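PDB 3RBY: protein HRI1 from Saccharomyces cerevisiae, which is of unknown function and non-essential, but interacts with HRR25 and may interact with SEC72. Local coordinates for residues N69-Q74 with N97-N102; V108-A113 with F126-Q131; A154-L159 with V240-A245. One frame throughout, in Å; residues are numbered along the deposited sequence.

All three contacts join antiparallel strands, and they follow one another along the chain, each closing before the next opens. Contacts 1 and 2 belong to the same large antiparallel sheet, where strands 71-76, 96-102, 108-114 and 124-132 lie side by side in that order. Their centres are about 9 Å apart, and backbone bonds between strands 96-102 and 108-114 tie them together. Contact 3 lies in the second sheet, between strands 156-161 and 236-244; its centre is about 25 Å from that of contact 1 and 27 Å from that of contact 2, the nearest atoms being about 14 Å away in either case. The chain thus builds one sheet from residues 4-132 and the other from residues 156-244.

Contact 1: N69-Q74 with N97-N102; sequences NGVVTQ and NTTWKN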
loop_
_atom_site.group_PDB
_atom_site.type_symbol
_atom_site.label_atom_id
_atom_site.label_comp_id
_atom_site.label_asym_id
_atom_site.label_seq_id
_atom_site.Cartn_x
_atom_site.Cartn_y
_atom_site.Cartn_z
ATOM N N ASN A 69 -12.471 -9.304 16.739
ATOM C CA ASN A 69 -12.843 -9.602 15.355
ATOM C C ASN A 69 -12.081 -8.779 14.319
ATOM O O ASN A 69 -12.515 -8.667 13.171
ATOM C CB ASN A 69 -14.356 -9.444 15.153
ATOM C CG ASN A 69 -14.923 -8.222 15.857
ATOM O OD1 ASN A 69 -14.534 -7.883 16.976
ATOM N ND2 ASN A 69 -15.862 -7.557 15.199
ATOM N N GLY A 70 -10.938 -8.230 14.725
ATOM C CA GLY A 70 -10.174 -7.320 13.889
ATOM C C GLY A 70 -10.463 -5.878 14.271
ATOM O O GLY A 70 -9.792 -4.947 13.795
ATOM N N VAL A 71 -11.471 -5.704 15.131
ATOM C CA VAL A 71 -11.825 -4.395 15.665
ATOM C C VAL A 71 -11.089 -4.118 16.988
ATOM O O VAL A 71 -11.248 -4.868 17.969
ATOM C CB VAL A 71 -13.343 -4.279 15.882
ATOM C CG1 VAL A 71 -13.733 -2.834 16.201
ATOM C CG2 VAL A 71 -14.071 -4.767 14.650
ATOM N N VAL A 72 -10.275 -3.061 17.004
ATOM C CA VAL A 72 -9.674 -2.598 18.241
ATOM C C VAL A 72 -9.845 -1.088 18.366
ATOM O O VAL A 72 -9.928 -0.370 17.372
ATOM C CB VAL A 72 -8.192 -3.050 18.396
ATOM C CG1 VAL A 72 -7.815 -4.042 17.312
ATOM C CG2 VAL A 72 -7.238 -1.863 18.427
ATOM N N THR A 73 -9.935 -0.614 19.602
ATOM C CA THR A 73 -10.173 0.795 19.857
ATOM C C THR A 73 -8.919 1.402 20.426
ATOM O O THR A 73 -8.196 0.772 21.200
ATOM C CB THR A 73 -11.321 1.014 20.864
ATOM O OG1 THR A 73 -11.049 0.282 22.075
ATOM C CG2 THR A 73 -12.646 0.553 20.259
ATOM N N GLN A 74 -8.654 2.636 20.051
ATOM C CA GLN A 74 -7.494 3.294 20.591
ATOM C C GLN A 74 -7.892 4.704 20.956
ATOM O O GLN A 74 -8.366 5.481 20.112
ATOM C CB GLN A 74 -6.340 3.265 19.581
ATOM C CG GLN A 74 -5.909 1.853 19.202
ATOM C CD GLN A 74 -4.528 1.826 18.556
ATOM O OE1 GLN A 74 -3.561 2.332 19.124
ATOM N NE2 GLN A 74 -4.438 1.264 17.349
ATOM N N ASN A 97 -10.887 9.587 20.092
ATOM C CA ASN A 97 -11.339 8.201 20.100
ATOM C C ASN A 97 -11.345 7.570 18.710
ATOM O O ASN A 97 -12.070 8.033 17.812
ATOM C CB ASN A 97 -12.722 8.121 20.744
ATOM C CG ASN A 97 -12.724 8.670 22.158
ATOM O OD1 ASN A 97 -12.247 8.013 23.087
ATOM N ND2 ASN A 97 -13.238 9.888 22.326
ATOM N N THR A 98 -10.536 6.522 18.526
ATOM C CA THR A 98 -10.403 5.903 17.208
ATOM C C THR A 98 -10.742 4.422 17.224
ATOM O O THR A 98 -10.627 3.745 18.250
ATOM C CB THR A 98 -8.992 6.092 16.601
ATOM O OG1 THR A 98 -8.047 5.277 17.314
ATOM C CG2 THR A 98 -8.566 7.560 16.657
ATOM N N THR A 99 -11.150 3.932 16.061
ATOM C CA THR A 99 -11.464 2.527 15.871
ATOM C C THR A 99 -10.639 1.987 14.712
ATOM O O THR A 99 -10.533 2.632 13.663
ATOM C CB THR A 99 -12.958 2.337 15.554
ATOM O OG1 THR A 99 -13.743 2.804 16.659
ATOM C CG2 THR A 99 -13.273 0.875 15.307
ATOM N N TRP A 100 -10.081 0.793 14.897
ATOM C CA TRP A 100 -9.209 0.167 13.914
ATOM C C TRP A 100 -9.760 -1.187 13.477
ATOM O O TRP A 100 -10.062 -2.040 14.300
ATOM C CB TRP A 100 -7.820 -0.006 14.518
ATOM C CG TRP A 100 -7.197 1.308 14.871
ATOM C CD1 TRP A 100 -7.579 2.156 15.878
ATOM C CD2 TRP A 100 -6.083 1.939 14.214
ATOM N NE1 TRP A 100 -6.766 3.269 15.889
ATOM C CE2 TRP A 100 -5.844 3.165 14.877
ATOM C CE3 TRP A 100 -5.262 1.584 13.136
ATOM C CZ2 TRP A 100 -4.817 4.041 14.494
ATOM C CZ3 TRP A 100 -4.241 2.458 12.756
ATOM C CH2 TRP A 100 -4.031 3.669 13.438
ATOM N N LYS A 101 -9.883 -1.381 12.174
ATOM C CA LYS A 101 -10.483 -2.597 11.643
ATOM C C LYS A 101 -9.562 -3.231 10.601
ATOM O O LYS A 101 -9.309 -2.626 9.551
ATOM C CB LYS A 101 -11.845 -2.282 11.002
ATOM C CG LYS A 101 -12.955 -1.806 11.958
ATOM C CD LYS A 101 -13.925 -0.835 11.240
ATOM C CE LYS A 101 -15.403 -1.053 11.607
ATOM N NZ LYS A 101 -16.042 -2.174 10.824
ATOM N N ASN A 102 -9.057 -4.432 10.897
ATOM C CA ASN A 102 -8.260 -5.206 9.945
ATOM C C ASN A 102 -9.084 -5.639 8.733
ATOM O O ASN A 102 -10.210 -6.128 8.891
ATOM C CB ASN A 102 -7.669 -6.463 10.608
ATOM C CG ASN A 102 -6.597 -6.143 11.643
ATOM O OD1 ASN A 102 -5.858 -5.160 11.519
ATOM N ND2 ASN A 102 -6.505 -6.980 12.671
#
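Gln74 reaches from its strand over the indole of Trp100, and its side chain, from CB to NE2, meets the opposite strand. CB lies 3.5 Å from OG1 of Thr98. With CG anti to the carbonyl carbon (chi1 -60°), the chain then runs out over the ring, CG coming 3.7 Å from Trp100 CD1. CD follows at 3.8 Å from Trp100 NE1, and at the tip NE2 sits over one face of the indole, displaced toward its rim and 3.4 Å from Trp100 CE2. The two side chains cross at about a right angle, with amide and ring planes 37° apart. Two donors of Thr98 converge on Gln74 O, the backbone N and OG1, the latter at 2.8 Å. The same Thr98 OG1 accepts a bond from Trp100 NE1 at 2.8 Å, which helps to fix the rotation of the indole. On the other face of the sheet, Val71 CG1 packs on Thr99 CG2. Backbone bonds pair Val72 with Trp100 in both directions. Strand 62-66 flanks strand 71-76 on its far side, whereas strand 108-114 flanks strand 96-102; the Trp100 ring stacks on that of Trp130 on strand 124-132, just beyond 108-114.

Contact 2: V108-A113 with F126-Q131; sequences VEETGA and FREMWQ. Unlike the reference sequence in segment 126-131: Met129 (reference Leu).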
loop_
_atom_site.group_PDB
_atom_site.type_symbol
_atom_site.label_atom_id
_atom_site.label_comp_id
_atom_site.label_asym_id
_atom_site.label_seq_id
_atom_site.Cartn_x
_atom_site.Cartn_y
_atom_site.Cartn_z
ATOM N N VAL A 108 -5.288 -1.893 7.260
ATOM C CA VAL A 108 -6.040 -1.579 8.468
ATOM C C VAL A 108 -6.744 -0.240 8.328
ATOM O O VAL A 108 -6.094 0.805 8.130
ATOM C CB VAL A 108 -5.127 -1.506 9.711
ATOM C CG1 VAL A 108 -5.965 -1.311 10.990
ATOM C CG2 VAL A 108 -4.248 -2.750 9.823
ATOM N N GLU A 109 -8.068 -0.260 8.442
ATOM C CA GLU A 109 -8.839 0.981 8.363
ATOM C C GLU A 109 -8.945 1.641 9.743
ATOM O O GLU A 109 -9.503 1.046 10.684
ATOM C CB GLU A 109 -10.251 0.711 7.814
ATOM C CG GLU A 109 -11.169 1.948 7.849
ATOM C CD GLU A 109 -12.628 1.611 7.580
ATOM O OE1 GLU A 109 -13.128 1.972 6.493
ATOM O OE2 GLU A 109 -13.278 0.997 8.460
ATOM N N GLU A 110 -8.420 2.861 9.864
ATOM C CA GLU A 110 -8.619 3.654 11.077
ATOM C C GLU A 110 -9.734 4.674 10.844
ATOM O O GLU A 110 -9.702 5.421 9.865
ATOM C CB GLU A 110 -7.335 4.393 11.485
ATOM C CG GLU A 110 -7.542 5.389 12.622
ATOM C CD GLU A 110 -6.408 6.403 12.746
ATOM O OE1 GLU A 110 -5.461 6.370 11.918
ATOM O OE2 GLU A 110 -6.467 7.245 13.673
ATOM N N THR A 111 -10.714 4.708 11.745
ATOM C CA THR A 111 -11.794 5.686 11.649
ATOM C C THR A 111 -11.988 6.405 12.974
ATOM O O THR A 111 -11.548 5.922 14.027
ATOM C CB THR A 111 -13.126 5.027 11.262
ATOM O OG1 THR A 111 -13.452 4.008 12.220
ATOM C CG2 THR A 111 -13.020 4.420 9.880
ATOM N N GLY A 112 -12.652 7.557 12.913
ATOM C CA GLY A 112 -12.982 8.300 14.111
ATOM C C GLY A 112 -13.612 9.656 13.828
ATOM O O GLY A 112 -13.779 10.063 12.671
ATOM N N ALA A 113 -13.958 10.360 14.904
ATOM C CA ALA A 113 -14.473 11.721 14.813
ATOM C C ALA A 113 -13.522 12.676 15.531
ATOM O O ALA A 113 -12.721 12.262 16.373
ATOM C CB ALA A 113 -15.871 11.801 15.419
ATOM N N PHE A 126 -13.348 11.117 10.220
ATOM C CA PHE A 126 -12.217 10.890 9.323
ATOM C C PHE A 126 -11.966 9.405 9.109
ATOM O O PHE A 126 -12.437 8.551 9.884
ATOM C CB PHE A 126 -10.935 11.547 9.859
ATOM C CG PHE A 126 -10.394 10.902 11.111
ATOM C CD1 PHE A 126 -10.790 11.347 12.373
ATOM C CD2 PHE A 126 -9.483 9.855 11.029
ATOM C CE1 PHE A 126 -10.289 10.749 13.535
ATOM C CE2 PHE A 126 -8.976 9.253 12.181
ATOM C CZ PHE A 126 -9.379 9.701 13.434
ATOM N N ARG A 127 -11.219 9.108 8.049
ATOM C CA ARG A 127 -10.756 7.753 7.806
ATOM C C ARG A 127 -9.331 7.751 7.285
ATOM O O ARG A 127 -8.944 8.585 6.475
ATOM C CB ARG A 127 -11.669 6.982 6.849
ATOM C CG ARG A 127 -10.963 5.785 6.215
ATOM C CD ARG A 127 -11.931 4.833 5.543
ATOM N NE ARG A 127 -13.036 5.543 4.915
ATOM C CZ ARG A 127 -14.308 5.206 5.080
ATOM N NH1 ARG A 127 -15.265 5.904 4.482
ATOM N NH2 ARG A 127 -14.617 4.161 5.839
ATOM N N GLU A 128 -8.554 6.793 7.766
ATOM C CA GLU A 128 -7.190 6.630 7.315
ATOM C C GLU A 128 -6.951 5.175 7.028
ATOM O O GLU A 128 -7.337 4.315 7.814
ATOM C CB GLU A 128 -6.216 7.135 8.374
ATOM C CG GLU A 128 -6.091 8.631 8.337
ATOM C CD GLU A 128 -5.451 9.196 9.574
ATOM O OE1 GLU A 128 -6.187 9.392 10.562
ATOM O OE2 GLU A 128 -4.226 9.450 9.565
ATOM N N MET A 129 -6.322 4.904 5.890
ATOM C CA MET A 129 -5.976 3.543 5.529
ATOM C C MET A 129 -4.491 3.311 5.762
ATOM O O MET A 129 -3.652 4.136 5.370
ATOM C CB MET A 129 -6.352 3.279 4.078
ATOM C CG MET A 129 -7.128 1.987 3.864
ATOM S SD MET A 129 -8.622 1.926 4.857
ATOM C CE MET A 129 -9.201 3.563 4.545
ATOM N N TRP A 130 -4.177 2.181 6.396
ATOM C CA TRP A 130 -2.806 1.884 6.797
ATOM C C TRP A 130 -2.280 0.579 6.238
ATOM O O TRP A 130 -2.959 -0.456 6.288
ATOM C CB TRP A 130 -2.660 1.843 8.328
ATOM C CG TRP A 130 -2.957 3.143 8.975
ATOM C CD1 TRP A 130 -4.170 3.564 9.446
ATOM C CD2 TRP A 130 -2.039 4.222 9.202
ATOM N NE1 TRP A 130 -4.059 4.834 9.965
ATOM C CE2 TRP A 130 -2.766 5.265 9.826
ATOM C CE3 TRP A 130 -0.674 4.407 8.949
ATOM C CZ2 TRP A 130 -2.173 6.472 10.199
ATOM C CZ3 TRP A 130 -0.089 5.603 9.312
ATOM C CH2 TRP A 130 -0.835 6.620 9.939
ATOM N N GLN A 131 -1.040 0.648 5.754
ATOM C CA GLN A 131 -0.337 -0.505 5.240
ATOM C C GLN A 131 0.768 -0.954 6.214
ATOM O O GLN A 131 1.761 -0.246 6.408
ATOM C CB GLN A 131 0.286 -0.177 3.882
ATOM C CG GLN A 131 1.132 -1.326 3.348
ATOM C CD GLN A 131 0.280 -2.517 2.950
ATOM O OE1 GLN A 131 -0.440 -2.458 1.942
ATOM N NE2 GLN A 131 0.339 -3.598 3.739
#
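Glu110 and Trp130 run side by side on one face of this hairpin, and Trp130 NE1 donates to Glu110 OE1 at 2.9 Å, using the anti lone pair of that oxygen. On the same face the Phe126 ring folds back over the opposite backbone, because its CG stands between the backbone N and the carbonyl carbon (chi1 68°). Gly112 CA makes a CH-pi contact with the ring, 4.1 Å from its centroid, while Glu110 OE2 approaches the ring edge, 3.5 Å from Phe126 CE2. On the opposite face, with Thr111 and Met129, Arg127 NH2 forms a salt bridge to Glu109 OE1 at 2.7 Å, reaching the oxygen from above the carboxylate plane. Met129, a leucine in the reference sequence, lays SD 3.6 Å from Glu109 CB. With an alanine in place of Arg127, Glu109 would probably lose its charge partner across the hairpin. Farther out, a bound triethylene glycol is hydrogen-bonded to Glu110 OE2, and Pro17 of the second subunit packs on both Glu109 and Arg127. Glu128 OE1 lies 3.4 Å from Glu110 OE1, but Arg37 forms a salt bridge to Glu128 OE2. The two glutamates would repel if both were ionised; Arg37 and the indole N-H are likely to offset that cost, which may be why the buried pair is tolerated.

Contact 3: A154-L159 with V240-A245; sequences ARSIVL and VIEYHA. With SO4 (sulfate ion), chain F.
A classic beta bulge breaks the pairing opposite Val158, where Ile241 and Glu242 both face this one residue. Val158 O receives the backbone N of Ile241 at 2.9 Å. A weak bond from Glu242 N to Val158 O, at 3.4 Å, joins it. The extra residue shifts the register by one, so Leu159 pairs with Val240, its CG 3.9 Å from Val240 CG2. Ile241 CG1 turns back to Val158 CG1, also at 3.9 Å, as the two side chains cross. Beyond the bulge the ladder is regular, with Ser156 and His244 bonded to each other through both backbone N-H groups. On the face shared with Leu159, Ile157 and Tyr243 lie side by side: Ile157 CD1 comes 3.5 Å from Tyr243 CE1, and the tyrosine hydroxyl goes on to bond with Tyr222 O. A water donates to both Ala154 O and His244 O, bridging the two segments just ahead of the strand at 156. A sulfate ion, probably from the crystallisation liquor, accepts a bond from Arg155 N through its O1.

On the other face, Glu242 extends with CG anti to its own N (chi1 179°), bringing its carboxylate level with Ser156. There Ser156 OG donates to Glu242 OE2 at 2.9 Å, from above the carboxylate plane. The backbone N of Asp30 reaches the same OE2, Ser28 OG bonds OE1, and Thr29 N bonds Ser156 OG. Hydroxyl and backbone N-H groups thus bond this buried carboxylate, and would probably help to stabilise its ionised form against the cost of burial while tying the 28-30 loop to the second sheet.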
loop_
_atom_site.group_PDB
_atom_site.type_symbol
_atom_site.label_atom_id
_atom_site.label_comp_id
_atom_site.label_asym_id
_atom_site.label_seq_id
_atom_site.Cartn_x
_atom_site.Cartn_y
_atom_site.Cartn_z
ATOM N N ALA A 154 12.457 -8.290 14.286
ATOM C CA ALA A 154 12.854 -6.887 14.295
ATOM C C ALA A 154 13.007 -6.355 15.710
ATOM O O ALA A 154 12.100 -6.474 16.542
ATOM C CB ALA A 154 11.875 -6.033 13.518
ATOM N N ARG A 155 14.172 -5.773 15.971
ATOM C CA ARG A 155 14.417 -5.088 17.228
ATOM C C ARG A 155 13.378 -3.994 17.460
ATOM O O ARG A 155 12.812 -3.417 16.504
ATOM C CB ARG A 155 15.810 -4.469 17.225
ATOM C CG ARG A 155 15.937 -3.347 16.234
ATOM C CD ARG A 155 17.358 -2.839 16.158
ATOM N NE ARG A 155 17.473 -1.889 15.058
ATOM C CZ ARG A 155 18.418 -0.960 14.971
ATOM N NH1 ARG A 155 19.337 -0.862 15.925
ATOM N NH2 ARG A 155 18.435 -0.128 13.938
ATOM N N SER A 156 13.129 -3.726 18.744
ATOM C CA SER A 156 12.192 -2.691 19.176
ATOM C C SER A 156 12.842 -1.930 20.323
ATOM O O SER A 156 12.984 -2.461 21.435
ATOM C CB SER A 156 10.871 -3.324 19.611
ATOM O OG SER A 156 9.910 -2.346 19.989
ATOM N N ILE A 157 13.237 -0.688 20.046
ATOM C CA ILE A 157 14.042 0.103 20.979
ATOM C C ILE A 157 13.486 1.517 21.117
ATOM O O ILE A 157 13.166 2.163 20.123
ATOM C CB ILE A 157 15.532 0.162 20.542
ATOM C CG1 ILE A 157 16.128 -1.256 20.476
ATOM C CG2 ILE A 157 16.343 1.043 21.489
ATOM C CD1 ILE A 157 17.526 -1.328 19.850
ATOM N N VAL A 158 13.343 1.989 22.352
ATOM C CA VAL A 158 12.799 3.318 22.583
ATOM C C VAL A 158 13.688 4.081 23.569
ATOM O O VAL A 158 14.064 3.537 24.616
ATOM C CB VAL A 158 11.353 3.250 23.120
ATOM C CG1 VAL A 158 10.747 4.649 23.270
ATOM C CG2 VAL A 158 10.482 2.398 22.204
ATOM N N LEU A 159 14.046 5.321 23.214
ATOM C CA LEU A 159 14.748 6.220 24.131
ATOM C C LEU A 159 13.862 7.417 24.432
ATOM O O LEU A 159 13.127 7.912 23.566
ATOM C CB LEU A 159 16.099 6.683 23.590
ATOM C CG LEU A 159 17.209 5.627 23.543
ATOM C CD1 LEU A 159 16.983 4.668 22.386
ATOM C CD2 LEU A 159 18.555 6.299 23.392
ATOM N N VAL A 240 17.119 4.758 27.827
ATOM C CA VAL A 240 16.564 3.634 27.073
ATOM C C VAL A 240 15.435 3.011 27.889
ATOM O O VAL A 240 15.697 2.276 28.851
ATOM C CB VAL A 240 17.615 2.537 26.841
ATOM C CG1 VAL A 240 16.947 1.303 26.221
ATOM C CG2 VAL A 240 18.764 3.050 25.966
ATOM N N ILE A 241 14.185 3.287 27.529
ATOM C CA ILE A 241 13.061 2.767 28.329
ATOM C C ILE A 241 12.504 1.451 27.784
ATOM O O ILE A 241 11.591 0.842 28.366
ATOM C CB ILE A 241 11.934 3.801 28.451
ATOM C CG1 ILE A 241 11.292 4.036 27.073
ATOM C CG2 ILE A 241 12.475 5.100 29.038
ATOM C CD1 ILE A 241 10.034 4.937 27.087
ATOM N N GLU A 242 13.051 1.027 26.651
ATOM C CA GLU A 242 12.669 -0.228 26.021
ATOM C C GLU A 242 13.854 -0.728 25.181
ATOM O O GLU A 242 14.473 0.046 24.422
ATOM C CB GLU A 242 11.422 -0.036 25.144
ATOM C CG GLU A 242 10.970 -1.319 24.435
ATOM C CD GLU A 242 9.705 -1.131 23.593
ATOM O OE1 GLU A 242 9.057 -0.061 23.686
ATOM O OE2 GLU A 242 9.355 -2.060 22.830
ATOM N N TYR A 243 14.181 -2.009 25.325
ATOM C CA TYR A 243 15.276 -2.593 24.567
ATOM C C TYR A 243 15.038 -4.071 24.244
ATOM O O TYR A 243 15.576 -4.957 24.917
ATOM C CB TYR A 243 16.598 -2.419 25.323
ATOM C CG TYR A 243 17.822 -2.523 24.435
ATOM C CD1 TYR A 243 18.252 -1.429 23.689
ATOM C CD2 TYR A 243 18.544 -3.712 24.338
ATOM C CE1 TYR A 243 19.374 -1.508 22.868
ATOM C CE2 TYR A 243 19.677 -3.805 23.514
ATOM C CZ TYR A 243 20.086 -2.698 22.784
ATOM O OH TYR A 243 21.207 -2.774 21.970
ATOM N N HIS A 244 14.237 -4.336 23.215
ATOM C CA HIS A 244 14.064 -5.702 22.728
ATOM C C HIS A 244 14.929 -5.921 21.495
ATOM O O HIS A 244 14.503 -5.630 20.374
ATOM C CB HIS A 244 12.595 -5.996 22.384
ATOM C CG HIS A 244 11.651 -5.757 23.514
ATOM N ND1 HIS A 244 11.678 -6.506 24.674
ATOM C CD2 HIS A 244 10.646 -4.863 23.669
ATOM C CE1 HIS A 244 10.732 -6.081 25.491
ATOM N NE2 HIS A 244 10.087 -5.084 24.904
ATOM N N ALA A 245 16.141 -6.429 21.700
ATOM C CA ALA A 245 17.044 -6.762 20.593
ATOM C C ALA A 245 16.434 -7.812 19.648
ATOM O O ALA A 245 15.623 -8.664 20.054
ATOM C CB ALA A 245 18.404 -7.240 21.128
ATOM O OXT ALA A 245 16.730 -7.830 18.448
HETATM S S SO4 F . 16.453 -5.705 12.266
HETATM O O1 SO4 F . 16.009 -5.407 13.636
HETATM O O2 SO4 F . 15.860 -4.763 11.311
HETATM O O3 SO4 F . 16.017 -7.057 11.901
HETATM O O4 SO4 F . 17.927 -5.578 12.212
HETATM O O HOH W 1 12.290 -7.270 19.066
#